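Local coordinates for protein adenylate cyclase (Hippeastrum hybrid cultivar, PDB 6YP4) that hydrolyses inorganic triphosphate as its dominant activity, though first named as an adenylyl cyclase, and binds a GTP analogue together with magnesium, at residues A[44-52]-A[63-71]. Residues are numbered along the deposited sequence; the frame is centred on the assembly and turned at random.
Sequences LASVFSALR and VLSLKSRPK. With GCP (phosphomethylphosphonic acid guanylate ester), chain B.
R52 and S65 form a hydrogen-bonded antiparallel pair: R52 N gives to S65 O and S65 N to R52 O, both at 3.0 Å. A50 and K67 repeat this two residues along, with A50 N 2.8 Å from K67 O. The backbones are close here, and the leucine face is the tight apolar side. L51 CD1 meets L64 CD1 at 3.8 Å. L66 CD1 lies near S49 CB, and I110 of helix 109-118 covers L64 and L66. Further along, S49 OG and S68 OG share a hydrogen bond of 3.0 Å on the same face.

The two strands make a hairpin in the wall of the CYTH fold, the antiparallel tunnel of triphosphate tunnel enzymes. R52, S65 and K67 lie on the face that carries the ligand. R52 starts extended, with CG anti to the backbone N (chi1 -175°), then bends at chi3. Its NH1 reaches GCP O1B at 3.0 Å in an almost straight bond (170°), and NH2 reaches O2A. K67 NZ also binds O1B, so two cationic side chains grip one oxygen of the beta phosphonate group. Water 2 bridges R52 NE, S65 OG and V63 O.

The far end is looser and exposed. F48, at positive phi, closes a Schellman motif after helix 43-46. F48 O accepts from R69 N at 2.8 Å, but the F48 ring leads away. The R69 guanidinium pairs with E80.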
ATOM      1  N   LEU A  44       4.698 -25.170 -12.758  1.00 56.01           N
ATOM      2  CA  LEU A  44       3.872 -23.982 -12.538  1.00 50.64           C
ATOM      3  C   LEU A  44       3.583 -23.258 -13.848  1.00 50.47           C
ATOM      4  O   LEU A  44       2.447 -22.829 -14.087  1.00 51.54           O
ATOM      5  CB  LEU A  44       4.526 -23.027 -11.530  1.00 45.62           C
ATOM      6  CG  LEU A  44       4.285 -23.286 -10.039  1.00 40.15           C
ATOM      7  CD1 LEU A  44       4.800 -24.641  -9.604  1.00 52.33           C
ATOM      8  CD2 LEU A  44       4.958 -22.201  -9.211  1.00 35.71           C
ATOM      9  N   ALA A  45       4.596 -23.111 -14.709  1.00 50.78           N
ATOM     10  CA  ALA A  45       4.370 -22.495 -16.014  1.00 52.40           C
ATOM     11  C   ALA A  45       3.289 -23.233 -16.794  1.00 50.65           C
ATOM     12  O   ALA A  45       2.468 -22.608 -17.475  1.00 50.19           O
ATOM     13  CB  ALA A  45       5.671 -22.454 -16.815  1.00 49.73           C
ATOM     14  N   SER A  46       3.258 -24.564 -16.680  1.00 55.75           N
ATOM     15  CA  SER A  46       2.277 -25.379 -17.395  1.00 59.26           C
ATOM     16  C   SER A  46       0.848 -25.127 -16.936  1.00 61.59           C
ATOM     17  O   SER A  46      -0.084 -25.366 -17.707  1.00 53.41           O
ATOM     18  CB  SER A  46       2.605 -26.865 -17.236  1.00 58.85           C
ATOM     19  OG  SER A  46       3.709 -27.230 -18.048  1.00 63.08           O
ATOM     20  N   VAL A  47       0.649 -24.667 -15.705  1.00 63.97           N
ATOM     21  CA  VAL A  47      -0.680 -24.324 -15.223  1.00 62.95           C
ATOM     22  C   VAL A  47      -0.855 -22.808 -15.119  1.00 60.75           C
ATOM     23  O   VAL A  47      -1.750 -22.332 -14.414  1.00 70.15           O
ATOM     24  CB  VAL A  47      -0.990 -25.025 -13.889  1.00 64.37           C
ATOM     25  CG1 VAL A  47      -0.805 -26.526 -14.028  1.00 66.75           C
ATOM     26  CG2 VAL A  47      -0.102 -24.484 -12.781  1.00 60.12           C
ATOM     27  N   PHE A  48       0.008 -22.044 -15.797  1.00 49.61           N
ATOM     28  CA  PHE A  48      -0.167 -20.600 -15.979  1.00 44.15           C
ATOM     29  C   PHE A  48       0.036 -19.833 -14.674  1.00 44.68           C
ATOM     30  O   PHE A  48      -0.683 -18.879 -14.375  1.00 51.66           O
ATOM     31  CB  PHE A  48      -1.535 -20.301 -16.597  1.00 43.43           C
ATOM     32  CG  PHE A  48      -1.826 -21.139 -17.816  1.00 58.97           C
ATOM     33  CD1 PHE A  48      -0.892 -21.235 -18.839  1.00 56.97           C
ATOM     34  CD2 PHE A  48      -3.008 -21.858 -17.921  1.00 65.78           C
ATOM     35  CE1 PHE A  48      -1.142 -22.023 -19.956  1.00 62.28           C
ATOM     36  CE2 PHE A  48      -3.265 -22.644 -19.039  1.00 67.42           C
ATOM     37  CZ  PHE A  48      -2.328 -22.724 -20.056  1.00 62.08           C
ATOM     38  N   SER A  49       1.045 -20.235 -13.908  1.00 41.46           N
ATOM     39  CA  SER A  49       1.289 -19.704 -12.577  1.00 39.09           C
ATOM     40  C   SER A  49       2.717 -19.195 -12.485  1.00 41.75           C
ATOM     41  O   SER A  49       3.632 -19.732 -13.119  1.00 39.38           O
ATOM     42  CB  SER A  49       1.050 -20.769 -11.494  1.00 43.85           C
ATOM     43  OG  SER A  49      -0.320 -21.125 -11.404  1.00 50.23           O
ATOM     44  N   ALA A  50       2.889 -18.161 -11.663  1.00 34.69           N
ATOM     45  CA  ALA A  50       4.153 -17.463 -11.484  1.00 30.41           C
ATOM     46  C   ALA A  50       4.421 -17.326  -9.991  1.00 33.85           C
ATOM     47  O   ALA A  50       3.574 -16.805  -9.256  1.00 35.67           O
ATOM     48  CB  ALA A  50       4.098 -16.087 -12.148  1.00 29.76           C
ATOM     49  N   LEU A  51       5.585 -17.806  -9.538  1.00 27.56           N
ATOM     50  CA  LEU A  51       5.994 -17.704  -8.131  1.00 29.53           C
ATOM     51  C   LEU A  51       7.172 -16.737  -8.047  1.00 36.70           C
ATOM     52  O   LEU A  51       8.256 -17.014  -8.584  1.00 34.25           O
ATOM     53  CB  LEU A  51       6.355 -19.081  -7.576  1.00 29.73           C
ATOM     54  CG  LEU A  51       6.830 -19.271  -6.132  1.00 32.41           C
ATOM     55  CD1 LEU A  51       5.752 -18.857  -5.167  1.00 30.41           C
ATOM     56  CD2 LEU A  51       7.183 -20.741  -5.926  1.00 35.44           C
ATOM     57  N   ARG A  52       6.956 -15.604  -7.371  1.00 25.70           N
ATOM     58  CA  ARG A  52       7.885 -14.480  -7.328  1.00 22.57           C
ATOM     59  C   ARG A  52       8.317 -14.206  -5.895  1.00 35.19           C
ATOM     60  O   ARG A  52       7.484 -14.198  -4.984  1.00 28.36           O
ATOM     61  CB  ARG A  52       7.220 -13.218  -7.903  1.00 26.40           C
ATOM     62  CG  ARG A  52       8.113 -11.953  -8.035  1.00 30.82           C
ATOM     63  CD  ARG A  52       7.289 -10.762  -8.563  1.00 37.94           C
ATOM     64  NE  ARG A  52       6.270 -10.306  -7.609  1.00 35.19           N
ATOM     65  CZ  ARG A  52       5.209  -9.563  -7.931  1.00 28.27           C
ATOM     66  NH1 ARG A  52       5.004  -9.188  -9.185  1.00 28.60           N
ATOM     67  NH2 ARG A  52       4.349  -9.188  -6.995  1.00 31.26           N
ATOM     68  N   VAL A  63       8.584  -9.842  -0.328  1.00 22.21           N
ATOM     69  CA  VAL A  63       7.206 -10.264  -0.561  1.00 25.55           C
ATOM     70  C   VAL A  63       7.196 -11.518  -1.428  1.00 28.83           C
ATOM     71  O   VAL A  63       7.800 -11.537  -2.509  1.00 25.96           O
ATOM     72  CB  VAL A  63       6.363  -9.149  -1.220  1.00 29.28           C
ATOM     73  CG1 VAL A  63       4.921  -9.639  -1.451  1.00 22.22           C
ATOM     74  CG2 VAL A  63       6.362  -7.859  -0.357  1.00 24.26           C
ATOM     75  N   LEU A  64       6.488 -12.553  -0.970  1.00 25.39           N
ATOM     76  CA  LEU A  64       6.307 -13.795  -1.721  1.00 35.56           C
ATOM     77  C   LEU A  64       4.928 -13.809  -2.359  1.00 36.14           C
ATOM     78  O   LEU A  64       3.949 -13.420  -1.719  1.00 29.58           O
ATOM     79  CB  LEU A  64       6.478 -15.014  -0.801  1.00 29.16           C
ATOM     80  CG  LEU A  64       6.163 -16.423  -1.289  1.00 31.30           C
ATOM     81  CD1 LEU A  64       7.266 -16.888  -2.253  1.00 21.79           C
ATOM     82  CD2 LEU A  64       6.084 -17.366  -0.099  1.00 33.14           C
ATOM     83  N   SER A  65       4.840 -14.250  -3.620  1.00 23.80           N
ATOM     84  CA  SER A  65       3.535 -14.237  -4.276  1.00 23.80           C
ATOM     85  C   SER A  65       3.377 -15.385  -5.261  1.00 37.74           C
ATOM     86  O   SER A  65       4.326 -15.772  -5.951  1.00 31.56           O
ATOM     87  CB  SER A  65       3.279 -12.921  -5.019  1.00 30.96           C
ATOM     88  OG  SER A  65       4.248 -12.679  -6.014  1.00 39.20           O
ATOM     89  N   LEU A  66       2.156 -15.907  -5.337  1.00 30.06           N
ATOM     90  CA  LEU A  66       1.763 -16.830  -6.392  1.00 39.20           C
ATOM     91  C   LEU A  66       0.677 -16.154  -7.215  1.00 32.34           C
ATOM     92  O   LEU A  66      -0.334 -15.716  -6.664  1.00 34.71           O
ATOM     93  CB  LEU A  66       1.277 -18.162  -5.812  1.00 36.62           C
ATOM     94  CG  LEU A  66       0.769 -19.198  -6.821  1.00 37.03           C
ATOM     95  CD1 LEU A  66       1.920 -19.663  -7.721  1.00 34.24           C
ATOM     96  CD2 LEU A  66       0.171 -20.370  -6.086  1.00 34.70           C
ATOM     97  N   LYS A  67       0.902 -16.022  -8.519  1.00 28.17           N
ATOM     98  CA  LYS A  67      -0.072 -15.403  -9.414  1.00 33.21           C
ATOM     99  C   LYS A  67      -0.461 -16.395 -10.502  1.00 43.46           C
ATOM    100  O   LYS A  67       0.413 -17.004 -11.127  1.00 39.95           O
ATOM    101  CB  LYS A  67       0.485 -14.140 -10.048  1.00 31.07           C
ATOM    102  CG  LYS A  67       0.522 -12.945  -9.143  1.00 41.35           C
ATOM    103  CD  LYS A  67       1.453 -11.914  -9.723  1.00 45.65           C
ATOM    104  CE  LYS A  67       1.040 -10.508  -9.352  1.00 52.21           C
ATOM    105  NZ  LYS A  67       0.894  -9.695 -10.584  1.00 54.25           N
ATOM    106  N   SER A  68      -1.764 -16.536 -10.749  1.00 47.51           N
ATOM    107  CA  SER A  68      -2.271 -17.638 -11.549  1.00 52.97           C
ATOM    108  C   SER A  68      -3.300 -17.163 -12.563  1.00 59.03           C
ATOM    109  O   SER A  68      -4.143 -16.311 -12.262  1.00 54.11           O
ATOM    110  CB  SER A  68      -2.892 -18.714 -10.662  1.00 49.29           C
ATOM    111  OG  SER A  68      -1.924 -19.239  -9.773  1.00 63.53           O
ATOM    112  N   ARG A  69      -3.226 -17.752 -13.762  1.00 62.88           N
ATOM    113  CA  ARG A  69      -4.146 -17.559 -14.877  1.00 57.46           C
ATOM    114  C   ARG A  69      -4.463 -16.084 -15.116  1.00 57.26           C
ATOM    115  O   ARG A  69      -5.602 -15.655 -14.887  1.00 69.16           O
ATOM    116  CB  ARG A  69      -5.425 -18.363 -14.629  1.00 54.84           C
ATOM    117  CG  ARG A  69      -5.192 -19.871 -14.703  1.00 61.64           C
ATOM    118  CD  ARG A  69      -6.347 -20.685 -14.153  1.00 68.27           C
ATOM    119  NE  ARG A  69      -6.540 -20.462 -12.723  1.00 76.57           N
ATOM    120  CZ  ARG A  69      -5.814 -21.039 -11.770  1.00 74.41           C
ATOM    121  NH1 ARG A  69      -4.834 -21.874 -12.092  1.00 78.08           N
ATOM    122  NH2 ARG A  69      -6.060 -20.777 -10.491  1.00 67.15           N
ATOM    123  N   PRO A  70      -3.493 -15.280 -15.558  1.00 47.24           N
ATOM    124  CA  PRO A  70      -3.784 -13.865 -15.827  1.00 47.33           C
ATOM    125  C   PRO A  70      -4.581 -13.686 -17.109  1.00 56.51           C
ATOM    126  O   PRO A  70      -4.472 -14.469 -18.055  1.00 64.14           O
ATOM    127  CB  PRO A  70      -2.397 -13.226 -15.958  1.00 40.73           C
ATOM    128  CG  PRO A  70      -1.474 -14.346 -16.231  1.00 49.69           C
ATOM    129  CD  PRO A  70      -2.046 -15.564 -15.583  1.00 44.41           C
ATOM    130  N   LYS A  71      -5.387 -12.626 -17.128  1.00 57.21           N
ATOM    131  CA  LYS A  71      -6.105 -12.196 -18.320  1.00 66.88           C
ATOM    132  C   LYS A  71      -5.857 -10.709 -18.528  1.00 66.76           C
ATOM    133  O   LYS A  71      -5.707  -9.950 -17.561  1.00 65.38           O
ATOM    134  CB  LYS A  71      -7.614 -12.474 -18.214  1.00 71.48           C
ATOM    135  CG  LYS A  71      -7.969 -13.877 -17.732  1.00 76.99           C
ATOM    136  CD  LYS A  71      -9.355 -14.298 -18.208  1.00 86.17           C
ATOM    137  CE  LYS A  71     -10.180 -14.919 -17.084  1.00 88.75           C
ATOM    138  NZ  LYS A  71     -11.551 -15.296 -17.544  1.00 92.87           N
TER
HETATM  139  PG  GCP B 301       2.546  -5.633 -12.142  1.00 63.84           P
HETATM  140  O1G GCP B 301       1.963  -4.935 -13.334  1.00 64.16           O
HETATM  141  O2G GCP B 301       3.987  -5.222 -11.938  1.00 55.15           O
HETATM  142  O3G GCP B 301       2.454  -7.126 -12.337  1.00 72.85           O
HETATM  143  C3B GCP B 301       1.578  -5.144 -10.672  1.00 51.60           C
HETATM  144  PB  GCP B 301       2.236  -6.064  -9.204  1.00 51.64           P
HETATM  145  O1B GCP B 301       2.593  -7.484  -9.532  1.00 43.23           O
HETATM  146  O2B GCP B 301       3.393  -5.322  -8.581  1.00 47.02           O
HETATM  147  O3A GCP B 301       0.993  -6.087  -8.128  1.00 66.06           O
HETATM  148  PA  GCP B 301       1.283  -6.527  -6.571  1.00 85.82           P
HETATM  149  O1A GCP B 301       0.140  -7.435  -6.156  1.00 95.47           O
HETATM  150  O2A GCP B 301       2.589  -7.294  -6.546  1.00 94.49           O
HETATM  151  O5' GCP B 301       1.416  -5.153  -5.598  1.00 69.06           O
HETATM  152  C5' GCP B 301       1.025  -3.897  -6.134  1.00 64.51           C
HETATM  153  C4' GCP B 301      -0.540  -3.841  -6.401  1.00 68.33           C
HETATM  154  O4' GCP B 301      -1.405  -4.400  -5.230  1.00 61.93           O
HETATM  155  C3' GCP B 301      -0.897  -2.621  -6.526  1.00 71.52           C
HETATM  156  O3' GCP B 301      -1.827  -2.488  -7.630  1.00 75.75           O
HETATM  157  C2' GCP B 301      -1.546  -2.135  -5.059  1.00 72.32           C
HETATM  158  O2' GCP B 301      -2.725  -1.262  -5.222  1.00 62.66           O
HETATM  159  C1' GCP B 301      -1.804  -3.167  -4.352  1.00 65.36           C
HETATM  160  N9  GCP B 301      -0.986  -3.131  -3.075  1.00 72.08           N
HETATM  161  C8  GCP B 301       0.178  -3.786  -2.993  1.00 72.62           C
HETATM  162  N7  GCP B 301       0.700  -3.597  -1.767  1.00 63.69           N
HETATM  163  C5  GCP B 301      -0.149  -2.814  -1.083  1.00 67.05           C
HETATM  164  C6  GCP B 301      -0.113  -2.309   0.214  1.00 64.40           C
HETATM  165  O6  GCP B 301       0.802  -2.563   0.926  1.00 70.34           O
HETATM  166  N1  GCP B 301      -1.107  -1.539   0.658  1.00 61.34           N
HETATM  167  C2  GCP B 301      -2.156  -1.248  -0.158  1.00 58.69           C
HETATM  168  N2  GCP B 301      -3.183  -0.396   0.436  1.00 60.80           N
HETATM  169  N3  GCP B 301      -2.192  -1.739  -1.426  1.00 69.48           N
HETATM  170  C4  GCP B 301      -1.188  -2.523  -1.887  1.00 71.59           C
HETATM  171  O   HOH W   1       3.668 -14.014  -8.355  1.00 39.29           O
HETATM  172  O   HOH W   2       6.332 -11.074  -4.753  1.00 25.38           O